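Local atomic coordinates of bifunctional cytochrome P450/NADPH--P450 reductase (Deinococcus aerius, PDB entry 7F3H), a protein that probably hydroxylates organic substrates with molecular oxygen at its heme, drawing on NADPH electrons relayed through the reductase portion of the polypeptide. Residues A[27-30]-A[31-34]; A[131-134]-A[135-138]; A[253-256]-A[257-261]; A[380-384]-A[385-389]; A[111-114]-A[115-118]. One frame throughout, in Å; residues are numbered along the deposited sequence.

Contact 1: residues A[27-30]-A[31-34]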
loop_
_atom_site.group_PDB
_atom_site.type_symbol
_atom_site.label_atom_id
_atom_site.label_comp_id
_atom_site.label_asym_id
_atom_site.label_seq_id
_atom_site.Cartn_x
_atom_site.Cartn_y
_atom_site.Cartn_z
ATOM N N ALA A 27 2.809 14.056 8.580
ATOM C CA ALA A 27 3.242 13.434 7.331
ATOM C C ALA A 27 4.479 14.121 6.747
ATOM O O ALA A 27 4.346 14.889 5.798
ATOM C CB ALA A 27 2.089 13.464 6.324
ATOM N N PRO A 28 5.682 13.864 7.266
ATOM C CA PRO A 28 6.881 14.586 6.776
ATOM C C PRO A 28 7.206 14.390 5.296
ATOM O O PRO A 28 7.920 15.240 4.712
ATOM C CB PRO A 28 8.012 14.058 7.674
ATOM C CG PRO A 28 7.418 12.930 8.497
ATOM C CD PRO A 28 5.959 13.036 8.458
ATOM N N VAL A 29 6.717 13.319 4.663
ATOM C CA VAL A 29 6.951 13.196 3.227
ATOM C C VAL A 29 6.403 14.413 2.476
ATOM O O VAL A 29 6.934 14.780 1.419
ATOM C CB VAL A 29 6.386 11.868 2.671
ATOM C CG1 VAL A 29 4.888 11.917 2.561
ATOM C CG2 VAL A 29 7.044 11.538 1.296
ATOM N N LEU A 30 5.390 15.103 3.022
ATOM C CA LEU A 30 4.882 16.296 2.321
ATOM C C LEU A 30 5.849 17.484 2.446
ATOM O O LEU A 30 5.978 18.308 1.519
ATOM C CB LEU A 30 3.492 16.666 2.843
ATOM C CG LEU A 30 2.446 15.569 2.651
ATOM C CD1 LEU A 30 1.029 16.049 2.997
ATOM C CD2 LEU A 30 2.520 15.051 1.233
ATOM N N ASN A 31 6.513 17.604 3.598
ATOM C CA ASN A 31 7.620 18.548 3.710
ATOM C C ASN A 31 8.685 18.267 2.659
ATOM O O ASN A 31 9.244 19.199 2.052
ATOM C CB ASN A 31 8.220 18.489 5.112
ATOM C CG ASN A 31 7.190 18.756 6.198
ATOM O OD1 ASN A 31 6.193 19.475 5.981
ATOM N ND2 ASN A 31 7.443 18.218 7.383
ATOM N N PHE A 32 8.998 16.988 2.453
ATOM C CA PHE A 32 9.996 16.642 1.442
ATOM C C PHE A 32 9.518 17.043 0.058
ATOM O O PHE A 32 10.305 17.504 -0.770
ATOM C CB PHE A 32 10.291 15.145 1.467
ATOM C CG PHE A 32 10.791 14.648 2.780
ATOM C CD1 PHE A 32 11.484 15.488 3.638
ATOM C CD2 PHE A 32 10.567 13.330 3.154
ATOM C CE1 PHE A 32 11.958 15.010 4.843
ATOM C CE2 PHE A 32 11.039 12.844 4.356
ATOM C CZ PHE A 32 11.734 13.686 5.209
ATOM N N PHE A 33 8.222 16.871 -0.199
ATOM C CA PHE A 33 7.652 17.256 -1.485
ATOM C C PHE A 33 7.802 18.759 -1.756
ATOM O O PHE A 33 8.187 19.159 -2.872
ATOM C CB PHE A 33 6.198 16.830 -1.530
ATOM C CG PHE A 33 5.480 17.308 -2.733
ATOM C CD1 PHE A 33 5.517 16.574 -3.912
ATOM C CD2 PHE A 33 4.750 18.489 -2.697
ATOM C CE1 PHE A 33 4.843 17.008 -5.039
ATOM C CE2 PHE A 33 4.079 18.932 -3.822
ATOM C CZ PHE A 33 4.126 18.180 -5.001
ATOM N N GLN A 34 7.524 19.607 -0.747
ATOM C CA GLN A 34 7.690 21.057 -0.934
ATOM C C GLN A 34 9.155 21.408 -1.206
ATOM O O GLN A 34 9.468 22.145 -2.162
ATOM C CB GLN A 34 7.192 21.834 0.287
ATOM C CG GLN A 34 5.681 22.027 0.404
ATOM C CD GLN A 34 4.965 22.474 -0.887
ATOM O OE1 GLN A 34 3.883 21.969 -1.205
ATOM N NE2 GLN A 34 5.547 23.430 -1.608
#
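Asn31 leans back on Pro28: its CB is 3.3 Å from Pro28 O, and ND2 swings to 3.7 Å from Pro28 CA. That amide is not held by the turn itself, since ND2 donates to Tyr22 O in the chain just before the helix.

Phe32 meets Pro28 twice. Its backbone N gives a hydrogen bond of 3.1 Å to Pro28 O, with the donor in the carbonyl plane. Because chi1 of -59° sets CG beside its own backbone N, the ring then falls across the same oxygen: Pro28 O stands 3.5 Å above one ring face, nearer the ring's edge atoms than its middle. The aromatic group goes on to touch Leu53 and Gln55 of strand 51-56, so the first turn of helix 28-38, probably helix A of the P450 fold, is laid against the sheet.

Phe33 N reaches Val29 O at 2.9 Å. Here CG is anti to the backbone N (chi1 173°), which carries the ring away from the earlier residues. Gln34 N closes the series on Leu30 O at 3.0 Å.

Three successive i to i+4 bonds thus satisfy the carbonyls of Pro28, Val29 and Leu30, while Val29 N, too early for such a bond, is met by Gln440 OE1. The polar demands of the helix start are therefore shared between its own turn and neighbouring chain.

Contact 2: residues A[131-134]-A[135-138]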
loop_
_atom_site.group_PDB
_atom_site.type_symbol
_atom_site.label_atom_id
_atom_site.label_comp_id
_atom_site.label_asym_id
_atom_site.label_seq_id
_atom_site.Cartn_x
_atom_site.Cartn_y
_atom_site.Cartn_z
ATOM N N VAL A 131 -21.075 -3.110 1.607
ATOM C CA VAL A 131 -22.273 -2.478 1.065
ATOM C C VAL A 131 -23.435 -2.641 2.037
ATOM O O VAL A 131 -24.180 -1.678 2.317
ATOM C CB VAL A 131 -22.582 -3.060 -0.329
ATOM C CG1 VAL A 131 -23.913 -2.536 -0.886
ATOM C CG2 VAL A 131 -21.438 -2.755 -1.280
ATOM N N GLY A 132 -23.569 -3.853 2.605
ATOM C CA GLY A 132 -24.611 -4.100 3.593
ATOM C C GLY A 132 -24.566 -3.122 4.749
ATOM O O GLY A 132 -25.579 -2.517 5.105
ATOM N N LYS A 133 -23.372 -2.918 5.319
ATOM C CA LYS A 133 -23.239 -1.952 6.404
ATOM C C LYS A 133 -23.682 -0.567 5.951
ATOM O O LYS A 133 -24.475 0.096 6.628
ATOM C CB LYS A 133 -21.801 -1.910 6.914
ATOM C CG LYS A 133 -21.659 -1.066 8.183
ATOM C CD LYS A 133 -20.209 -1.020 8.668
ATOM C CE LYS A 133 -20.007 -0.047 9.820
ATOM N NZ LYS A 133 -18.563 0.206 10.045
ATOM N N TRP A 134 -23.235 -0.139 4.768
ATOM C CA TRP A 134 -23.581 1.205 4.339
ATOM C C TRP A 134 -25.069 1.296 4.052
ATOM O O TRP A 134 -25.707 2.296 4.407
ATOM C CB TRP A 134 -22.730 1.606 3.139
ATOM C CG TRP A 134 -21.279 1.839 3.474
ATOM C CD1 TRP A 134 -20.620 1.477 4.622
ATOM C CD2 TRP A 134 -20.291 2.463 2.631
ATOM N NE1 TRP A 134 -19.283 1.842 4.543
ATOM C CE2 TRP A 134 -19.060 2.442 3.333
ATOM C CE3 TRP A 134 -20.326 3.023 1.344
ATOM C CZ2 TRP A 134 -17.887 2.967 2.792
ATOM C CZ3 TRP A 134 -19.165 3.539 0.813
ATOM C CH2 TRP A 134 -17.960 3.513 1.534
ATOM N N GLU A 135 -25.671 0.203 3.543
ATOM C CA GLU A 135 -27.127 0.212 3.402
ATOM C C GLU A 135 -27.769 0.455 4.752
ATOM O O GLU A 135 -28.640 1.324 4.896
ATOM C CB GLU A 135 -27.649 -1.098 2.818
ATOM C CG GLU A 135 -27.931 -1.122 1.344
ATOM C CD GLU A 135 -28.359 -2.520 0.850
ATOM O OE1 GLU A 135 -27.832 -3.554 1.343
ATOM O OE2 GLU A 135 -29.287 -2.583 0.010
ATOM N N ARG A 136 -27.286 -0.264 5.770
ATOM C CA ARG A 136 -27.880 -0.242 7.097
ATOM C C ARG A 136 -27.772 1.116 7.758
ATOM O O ARG A 136 -28.582 1.411 8.639
ATOM C CB ARG A 136 -27.182 -1.271 7.998
ATOM C CG ARG A 136 -27.581 -2.712 7.735
ATOM C CD ARG A 136 -26.951 -3.696 8.733
ATOM N NE ARG A 136 -25.756 -4.371 8.222
ATOM C CZ ARG A 136 -24.566 -4.260 8.799
ATOM N NH1 ARG A 136 -24.449 -3.494 9.881
ATOM N NH2 ARG A 136 -23.508 -4.904 8.311
ATOM N N THR A 137 -26.810 1.968 7.346
ATOM C CA THR A 137 -26.544 3.175 8.127
ATOM C C THR A 137 -26.686 4.459 7.316
ATOM O O THR A 137 -26.196 5.507 7.751
ATOM C CB THR A 137 -25.169 3.096 8.800
ATOM O OG1 THR A 137 -24.150 2.899 7.820
ATOM C CG2 THR A 137 -25.124 1.936 9.800
ATOM N N GLN A 138 -27.391 4.395 6.178
ATOM C CA GLN A 138 -27.625 5.538 5.308
ATOM C C GLN A 138 -27.946 6.785 6.129
ATOM O O GLN A 138 -28.681 6.724 7.118
ATOM C CB GLN A 138 -28.790 5.233 4.357
ATOM C CG GLN A 138 -28.481 4.316 3.201
ATOM C CD GLN A 138 -29.708 4.078 2.319
ATOM O OE1 GLN A 138 -30.175 4.980 1.607
ATOM N NE2 GLN A 138 -30.231 2.857 2.361
#
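Lys133 and Arg136 cross at about a right angle, and the guanidinium of Arg136 lies flat over the lysine backbone, with Lys133 CA 3.5 Å above its centre. The bend at chi3 (-99°) folds the arginine back so that NH2 comes within 3.7 Å of Lys133 CB. The two cationic ends diverge, Lys133 NZ standing 7.0 Å from Arg136 NH1. Each has a partner elsewhere: NZ makes a salt bridge to Asp147, and NH2 donates to Phe168 O.

Glu135 packs on the turn before it, its CB 3.4 Å from Gly132 O, while its N donates to Val131 O at 2.7 Å. Its carboxylate leaves the turn to pair with Lys425. All this belongs to the C-terminal part of helix 113-137, consistent with helix D of the P450 fold. Near this end Thr137 N donates to Trp134 O, an i to i+3 bond of 3.2 Å whose donor sits well above the carbonyl plane, and Thr137 OG1 donates to Lys133 O at 3.1 Å, also from above the plane.

Trp134 faces inward. Its indole packs on Ile422 of helix 408-425 and Val453 of strand 450-455, and NE1 shares Asp147 with the lysine by donating to the other carboxylate oxygen.

Contact 3: residues A[253-256]-A[257-261]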
loop_
_atom_site.group_PDB
_atom_site.type_symbol
_atom_site.label_atom_id
_atom_site.label_comp_id
_atom_site.label_asym_id
_atom_site.label_seq_id
_atom_site.Cartn_x
_atom_site.Cartn_y
_atom_site.Cartn_z
ATOM N N SER A 253 8.842 -23.694 5.278
ATOM C CA SER A 253 8.670 -24.067 6.684
ATOM C C SER A 253 7.375 -23.496 7.254
ATOM O O SER A 253 6.815 -22.515 6.750
ATOM C CB SER A 253 9.842 -23.597 7.538
ATOM O OG SER A 253 9.742 -22.220 7.848
ATOM N N ASP A 254 6.953 -24.066 8.388
ATOM C CA ASP A 254 5.740 -23.577 9.046
ATOM C C ASP A 254 5.962 -22.172 9.604
ATOM O O ASP A 254 5.086 -21.302 9.481
ATOM C CB ASP A 254 5.302 -24.546 10.155
ATOM C CG ASP A 254 4.599 -25.830 9.626
ATOM O OD1 ASP A 254 4.131 -25.913 8.455
ATOM O OD2 ASP A 254 4.506 -26.774 10.431
ATOM N N GLU A 255 7.149 -21.927 10.172
ATOM C CA GLU A 255 7.481 -20.595 10.658
ATOM C C GLU A 255 7.360 -19.583 9.526
ATOM O O GLU A 255 6.689 -18.552 9.654
ATOM C CB GLU A 255 8.923 -20.563 11.174
ATOM C CG GLU A 255 9.212 -19.406 12.080
ATOM C CD GLU A 255 10.680 -19.151 12.272
ATOM O OE1 GLU A 255 11.457 -19.596 11.423
ATOM O OE2 GLU A 255 11.073 -18.548 13.293
ATOM N N ASN A 256 7.954 -19.904 8.376
ATOM C CA ASN A 256 7.946 -18.949 7.280
ATOM C C ASN A 256 6.549 -18.763 6.691
ATOM O O ASN A 256 6.224 -17.667 6.226
ATOM C CB ASN A 256 8.945 -19.354 6.198
ATOM C CG ASN A 256 9.181 -18.237 5.200
ATOM O OD1 ASN A 256 8.489 -18.153 4.166
ATOM N ND2 ASN A 256 10.144 -17.354 5.511
ATOM N N ILE A 257 5.728 -19.822 6.641
ATOM C CA ILE A 257 4.334 -19.651 6.224
ATOM C C ILE A 257 3.608 -18.657 7.130
ATOM O O ILE A 257 2.845 -17.796 6.662
ATOM C CB ILE A 257 3.604 -20.999 6.198
ATOM C CG1 ILE A 257 4.171 -21.889 5.098
ATOM C CG2 ILE A 257 2.112 -20.776 6.031
ATOM C CD1 ILE A 257 3.700 -23.334 5.180
ATOM N N ARG A 258 3.790 -18.788 8.444
ATOM C CA ARG A 258 3.126 -17.832 9.327
ATOM C C ARG A 258 3.637 -16.430 9.039
ATOM O O ARG A 258 2.848 -15.473 8.982
ATOM C CB ARG A 258 3.303 -18.195 10.808
ATOM C CG ARG A 258 3.517 -16.968 11.664
ATOM C CD ARG A 258 3.520 -17.236 13.133
ATOM N NE ARG A 258 4.727 -17.880 13.659
ATOM C CZ ARG A 258 5.871 -17.247 13.922
ATOM N NH1 ARG A 258 5.986 -15.965 13.674
ATOM N NH2 ARG A 258 6.916 -17.900 14.422
ATOM N N TYR A 259 4.960 -16.302 8.833
ATOM C CA TYR A 259 5.551 -15.017 8.474
ATOM C C TYR A 259 4.914 -14.441 7.209
ATOM O O TYR A 259 4.578 -13.249 7.163
ATOM C CB TYR A 259 7.050 -15.185 8.288
ATOM C CG TYR A 259 7.808 -15.158 9.577
ATOM C CD1 TYR A 259 7.342 -14.420 10.669
ATOM C CD2 TYR A 259 9.008 -15.853 9.720
ATOM C CE1 TYR A 259 8.050 -14.397 11.861
ATOM C CE2 TYR A 259 9.714 -15.820 10.915
ATOM C CZ TYR A 259 9.230 -15.094 11.968
ATOM O OH TYR A 259 9.942 -15.066 13.131
ATOM N N GLN A 260 4.672 -15.279 6.201
ATOM C CA GLN A 260 4.032 -14.789 4.983
ATOM C C GLN A 260 2.601 -14.338 5.261
ATOM O O GLN A 260 2.155 -13.314 4.728
ATOM C CB GLN A 260 4.037 -15.858 3.881
ATOM C CG GLN A 260 5.423 -16.398 3.452
ATOM C CD GLN A 260 6.454 -15.327 3.096
ATOM O OE1 GLN A 260 6.118 -14.166 2.804
ATOM N NE2 GLN A 260 7.729 -15.718 3.124
ATOM N N VAL A 261 1.853 -15.102 6.068
ATOM C CA VAL A 261 0.494 -14.673 6.419
ATOM C C VAL A 261 0.521 -13.302 7.102
ATOM O O VAL A 261 -0.229 -12.371 6.737
ATOM C CB VAL A 261 -0.203 -15.739 7.283
ATOM C CG1 VAL A 261 -1.433 -15.141 7.978
ATOM C CG2 VAL A 261 -0.551 -16.946 6.419
#
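Glu255 runs alongside the ring of Tyr259, one helical turn on, with Glu255 CD 3.7 Å from Tyr259 CE2 and the carboxylate inclined 35° to the ring. From another direction Arg258 reaches the same chain, its NH2 3.6 Å from Glu255 CG. This is contact with the aliphatic part: Glu255 OE2 and Arg258 NH2 are 4.4 Å apart, too far for a salt bridge.

Asn256 and Gln260 make the specific bond. Gln260 NE2 donates to Asn256 OD1 at 2.8 Å with a nearly straight N-H (166°), although the two amide planes are 55° apart. A bend at chi2 brings the glutamine amide back to its partner. The outer ends are tied too, Asn256 ND2 to Asp88 O and Gln260 OE1 to Leu90 N. A leucine in place of Gln260 would probably leave both Asn256 OD1 and Leu90 N without their mates.

Ser253 is the N-cap of helix 254-285, the long helix that passes the heme in P450s, with its OG accepting from Asn256 N at 3.0 Å. The following carbonyls, from Ser253 O to Asn256 O, each accept an i to i+4 N-H.

The buried amides therefore form a chain of matched donors and acceptors that fixes how each amide is turned, with the Gln260 side chain about 6 Å from the heme, whereas Asp254 and Arg258 pair with Arg227 and Asp220 of helix 199-227.

Contact 4: residues A[380-384]-A[385-389]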
loop_
_atom_site.group_PDB
_atom_site.type_symbol
_atom_site.label_atom_id
_atom_site.label_comp_id
_atom_site.label_asym_id
_atom_site.label_seq_id
_atom_site.Cartn_x
_atom_site.Cartn_y
_atom_site.Cartn_z
ATOM N N ASP A 380 -7.305 10.100 -18.507
ATOM C CA ASP A 380 -6.940 9.728 -19.876
ATOM C C ASP A 380 -5.440 9.489 -20.038
ATOM O O ASP A 380 -5.031 8.917 -21.053
ATOM C CB ASP A 380 -7.391 10.811 -20.874
ATOM C CG ASP A 380 -8.869 10.683 -21.266
ATOM O OD1 ASP A 380 -9.552 9.778 -20.737
ATOM O OD2 ASP A 380 -9.357 11.493 -22.093
ATOM N N ARG A 381 -4.612 9.889 -19.060
ATOM C CA ARG A 381 -3.208 9.500 -19.064
ATOM C C ARG A 381 -3.044 8.003 -19.168
ATOM O O ARG A 381 -1.958 7.545 -19.538
ATOM C CB ARG A 381 -2.484 9.964 -17.791
ATOM C CG ARG A 381 -2.542 11.451 -17.544
ATOM C CD ARG A 381 -1.986 11.865 -16.172
ATOM N NE ARG A 381 -1.222 13.093 -16.356
ATOM C CZ ARG A 381 -1.577 14.288 -15.910
ATOM N NH1 ARG A 381 -2.679 14.455 -15.213
ATOM N NH2 ARG A 381 -0.812 15.320 -16.161
ATOM N N TRP A 382 -4.090 7.227 -18.837
ATOM C CA TRP A 382 -3.940 5.804 -18.571
ATOM C C TRP A 382 -4.644 4.917 -19.589
ATOM O O TRP A 382 -4.708 3.693 -19.381
ATOM C CB TRP A 382 -4.431 5.503 -17.141
ATOM C CG TRP A 382 -3.617 6.275 -16.139
ATOM C CD1 TRP A 382 -4.010 7.377 -15.423
ATOM C CD2 TRP A 382 -2.243 6.042 -15.798
ATOM N NE1 TRP A 382 -2.967 7.834 -14.652
ATOM C CE2 TRP A 382 -1.873 7.035 -14.860
ATOM C CE3 TRP A 382 -1.292 5.074 -16.184
ATOM C CZ2 TRP A 382 -0.593 7.101 -14.309
ATOM C CZ3 TRP A 382 -0.014 5.135 -15.630
ATOM C CH2 TRP A 382 0.320 6.141 -14.695
ATOM N N THR A 383 -5.121 5.479 -20.713
ATOM C CA THR A 383 -5.545 4.644 -21.840
ATOM C C THR A 383 -4.328 3.868 -22.351
ATOM O O THR A 383 -3.189 4.294 -22.156
ATOM C CB THR A 383 -6.125 5.498 -22.973
ATOM O OG1 THR A 383 -5.056 6.186 -23.635
ATOM C CG2 THR A 383 -7.121 6.546 -22.438
ATOM N N SER A 384 -4.565 2.694 -22.964
ATOM C CA SER A 384 -3.450 1.928 -23.539
ATOM C C SER A 384 -2.506 2.799 -24.346
ATOM O O SER A 384 -1.285 2.670 -24.250
ATOM C CB SER A 384 -3.938 0.740 -24.382
ATOM O OG SER A 384 -4.574 -0.236 -23.573
ATOM N N GLU A 385 -3.069 3.698 -25.152
ATOM C CA GLU A 385 -2.233 4.495 -26.039
ATOM C C GLU A 385 -1.368 5.499 -25.269
ATOM O O GLU A 385 -0.139 5.529 -25.451
ATOM C CB GLU A 385 -3.118 5.163 -27.092
ATOM C CG GLU A 385 -2.415 6.110 -28.030
ATOM C CD GLU A 385 -3.259 6.401 -29.268
ATOM O OE1 GLU A 385 -2.877 5.892 -30.352
ATOM O OE2 GLU A 385 -4.335 7.032 -29.145
ATOM N N ASN A 386 -1.967 6.280 -24.366
ATOM C CA ASN A 386 -1.192 7.287 -23.637
ATOM C C ASN A 386 -0.275 6.668 -22.575
ATOM O O ASN A 386 0.797 7.217 -22.285
ATOM C CB ASN A 386 -2.131 8.281 -22.979
ATOM C CG ASN A 386 -2.795 9.199 -23.969
ATOM O OD1 ASN A 386 -2.230 9.527 -25.008
ATOM N ND2 ASN A 386 -3.983 9.665 -23.626
ATOM N N ARG A 387 -0.670 5.531 -21.996
ATOM C CA ARG A 387 0.173 4.840 -21.021
ATOM C C ARG A 387 1.533 4.511 -21.630
ATOM O O ARG A 387 2.572 4.607 -20.963
ATOM C CB ARG A 387 -0.561 3.586 -20.530
ATOM C CG ARG A 387 0.204 2.667 -19.640
ATOM C CD ARG A 387 -0.557 1.326 -19.512
ATOM N NE ARG A 387 -1.759 1.462 -18.702
ATOM C CZ ARG A 387 -1.777 1.417 -17.371
ATOM N NH1 ARG A 387 -0.657 1.219 -16.686
ATOM N NH2 ARG A 387 -2.925 1.559 -16.721
ATOM N N ARG A 388 1.547 4.155 -22.914
ATOM C CA ARG A 388 2.786 3.785 -23.584
ATOM C C ARG A 388 3.807 4.918 -23.615
ATOM O O ARG A 388 4.995 4.654 -23.836
ATOM C CB ARG A 388 2.500 3.312 -25.001
ATOM C CG ARG A 388 1.699 2.029 -25.067
ATOM C CD ARG A 388 2.046 1.213 -26.301
ATOM N NE ARG A 388 3.396 0.665 -26.208
ATOM C CZ ARG A 388 3.988 -0.022 -27.177
ATOM N NH1 ARG A 388 3.344 -0.247 -28.318
ATOM N NH2 ARG A 388 5.218 -0.490 -27.002
ATOM N N THR A 389 3.389 6.174 -23.465
ATOM C CA THR A 389 4.303 7.291 -23.661
ATOM C C THR A 389 4.855 7.869 -22.368
ATOM O O THR A 389 5.513 8.907 -22.405
ATOM C CB THR A 389 3.628 8.407 -24.463
ATOM O OG1 THR A 389 2.646 9.056 -23.646
ATOM C CG2 THR A 389 2.974 7.850 -25.707
#
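Thr383 is the N-cap of helix 384-387: its OG1 accepts from Asn386 N at 3.2 Å, and Thr383 O takes Arg387 N at 2.8 Å, nearly in line with the carbonyl. The turn follows a 3-10 segment in the region of P450s often called the meander. Here Arg381 pairs with Glu324, which with Arg327 fits the family's ExxR motif on helix 317-329, as in the conserved Glu-Arg-Arg triad.

Arg387 can be followed outward. Its CB starts 3.2 Å from Thr383 O, the same oxygen its N binds. CG lies anti to the backbone N (chi1 173°), sending the chain back toward the loop, and a bend at chi3 brings the end up to Trp382. NE lies 3.8 Å from Trp382 O. CZ comes 3.9 Å from Trp382 CE3, which lies beneath one face of the guanidinium; the two planes are 53° apart, so this is no flat stack. At the tip, NH1 approaches Trp382 CE3 and CZ3, and NH2 makes a salt bridge to Asp323, on the same helix as Glu324, which accepts from Trp382 NE1. The indole is thus held by its nitrogen while the arginine lies against its benzo side.

Asn386 ties the helix back to the 3-10 segment. Its ND2 donates to Asp380 O at 2.9 Å along a nearly straight N-H (173°), with that oxygen in the plane of the asparagine amide.

Contact 5: residues A[111-114]-A[115-118]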
loop_
_atom_site.group_PDB
_atom_site.type_symbol
_atom_site.label_atom_id
_atom_site.label_comp_id
_atom_site.label_asym_id
_atom_site.label_seq_id
_atom_site.Cartn_x
_atom_site.Cartn_y
_atom_site.Cartn_z
ATOM N N PHE A 111 -0.302 -14.986 -7.256
ATOM C CA PHE A 111 -0.618 -13.554 -7.237
ATOM C C PHE A 111 -0.710 -12.950 -8.634
ATOM O O PHE A 111 -0.803 -11.713 -8.776
ATOM C CB PHE A 111 0.431 -12.790 -6.422
ATOM C CG PHE A 111 0.252 -12.902 -4.932
ATOM C CD1 PHE A 111 1.178 -13.612 -4.173
ATOM C CD2 PHE A 111 -0.787 -12.250 -4.289
ATOM C CE1 PHE A 111 1.037 -13.720 -2.800
ATOM C CE2 PHE A 111 -0.945 -12.345 -2.899
ATOM C CZ PHE A 111 -0.031 -13.073 -2.148
ATOM N N SER A 112 -0.626 -13.778 -9.666
ATOM C CA SER A 112 -0.723 -13.318 -11.037
ATOM C C SER A 112 -2.158 -13.001 -11.370
ATOM O O SER A 112 -3.084 -13.430 -10.683
ATOM C CB SER A 112 -0.228 -14.388 -12.002
ATOM O OG SER A 112 -1.044 -15.553 -11.922
ATOM N N GLN A 113 -2.337 -12.262 -12.469
ATOM C CA GLN A 113 -3.680 -11.954 -12.938
ATOM C C GLN A 113 -4.521 -13.216 -13.148
ATOM O O GLN A 113 -5.678 -13.262 -12.709
ATOM C CB GLN A 113 -3.608 -11.109 -14.208
ATOM C CG GLN A 113 -4.905 -10.389 -14.554
ATOM C CD GLN A 113 -5.407 -9.476 -13.437
ATOM O OE1 GLN A 113 -4.683 -8.614 -12.920
ATOM N NE2 GLN A 113 -6.658 -9.671 -13.055
ATOM N N ARG A 114 -3.991 -14.247 -13.842
ATOM C CA ARG A 114 -4.884 -15.396 -14.085
ATOM C C ARG A 114 -5.299 -16.079 -12.766
ATOM O O ARG A 114 -6.279 -16.831 -12.741
ATOM C CB ARG A 114 -4.384 -16.401 -15.158
ATOM C CG ARG A 114 -3.296 -17.280 -14.766
ATOM C CD ARG A 114 -2.058 -16.559 -14.949
ATOM N NE ARG A 114 -0.800 -17.312 -14.789
ATOM C CZ ARG A 114 0.406 -16.764 -14.849
ATOM N NH1 ARG A 114 1.486 -17.537 -14.708
ATOM N NH2 ARG A 114 0.553 -15.498 -15.259
ATOM N N ALA A 115 -4.580 -15.823 -11.664
ATOM C CA ALA A 115 -4.989 -16.397 -10.374
ATOM C C ALA A 115 -6.133 -15.629 -9.700
ATOM O O ALA A 115 -6.781 -16.166 -8.788
ATOM C CB ALA A 115 -3.784 -16.458 -9.427
ATOM N N MET A 116 -6.452 -14.417 -10.170
ATOM C CA MET A 116 -7.342 -13.540 -9.422
ATOM C C MET A 116 -8.773 -14.056 -9.424
ATOM O O MET A 116 -9.490 -13.895 -8.425
ATOM C CB MET A 116 -7.255 -12.132 -10.007
ATOM C CG MET A 116 -5.937 -11.436 -9.637
ATOM S SD MET A 116 -5.698 -11.063 -7.882
ATOM C CE MET A 116 -4.235 -12.010 -7.436
ATOM N N LYS A 117 -9.201 -14.685 -10.523
ATOM C CA LYS A 117 -10.531 -15.285 -10.570
ATOM C C LYS A 117 -10.750 -16.210 -9.372
ATOM O O LYS A 117 -11.811 -16.170 -8.732
ATOM C CB LYS A 117 -10.727 -16.043 -11.887
ATOM C CG LYS A 117 -12.199 -16.184 -12.261
ATOM C CD LYS A 117 -12.486 -17.306 -13.258
ATOM C CE LYS A 117 -13.929 -17.783 -13.093
ATOM N NZ LYS A 117 -14.430 -18.384 -14.347
ATOM N N GLY A 118 -9.715 -16.974 -8.995
ATOM C CA GLY A 118 -9.832 -17.875 -7.857
ATOM C C GLY A 118 -10.212 -17.195 -6.554
ATOM O O GLY A 118 -10.657 -17.870 -5.617
#
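Met116 folds back over Phe111, Ser112 and Gln113. Its CB is 3.3 Å from Gln113 O, which also accepts the Met116 N-H at 2.9 Å, and its CE lies 3.7 Å from both Phe111 O and Ser112 O. Bends at chi2 and chi3 (-66° and 118°) curl the thioether so that the methyl reaches these carbonyls. Gln113 crosses it at about a right angle, NE2 3.9 Å from Met116 CG.

Next to this, Ala115 N donates to Ser112 O at 3.0 Å, and its CB rests 3.4 Å from the same oxygen. Both bonds are i to i+3, with donors well above the carbonyl planes, so helix 113-137 begins in a tight, weakly bonded turn. With an alanine here in place of Met116, a gap is likely to open beside Phe111 O, and the side chain of Gln113 to have less to rest against.

The second shell positions these groups: Tyr309 OH receives Gln113 NE2, Pro109 O binds Ser112 OG, and Gln409 NE2 donates to Phe111 O. Phe111, close to the heme, meets Phe264 of helix 254-285 edge to face. The turn thus packs against both helix 309-313, touched by Met116 at Tyr309, and helix 408-425, touched by Met116 at Gln409, Phe410 and Thr413.

Overall arrangement
Along the chain the five contacts come in series, 27-34, 111-118, 131-138, 253-261 and 380-389; each closes no more than a local turn, and none nests within or crosses another. Contact 1 sets helix 28-38 beside the mixed sheet. Contacts 5 and 2 mark the two ends of helix 113-137, their centres about 29 Å apart, and both ends pack on helix 408-425. Contact 3 starts helix 254-285 and comes within about 7 Å of contact 5, nearest atoms, yet lies across the chain's centre from contacts 1 and 4. Contact 4, whose nearest atoms are about 11 Å from those of contact 5, ties the meander to helix 317-329.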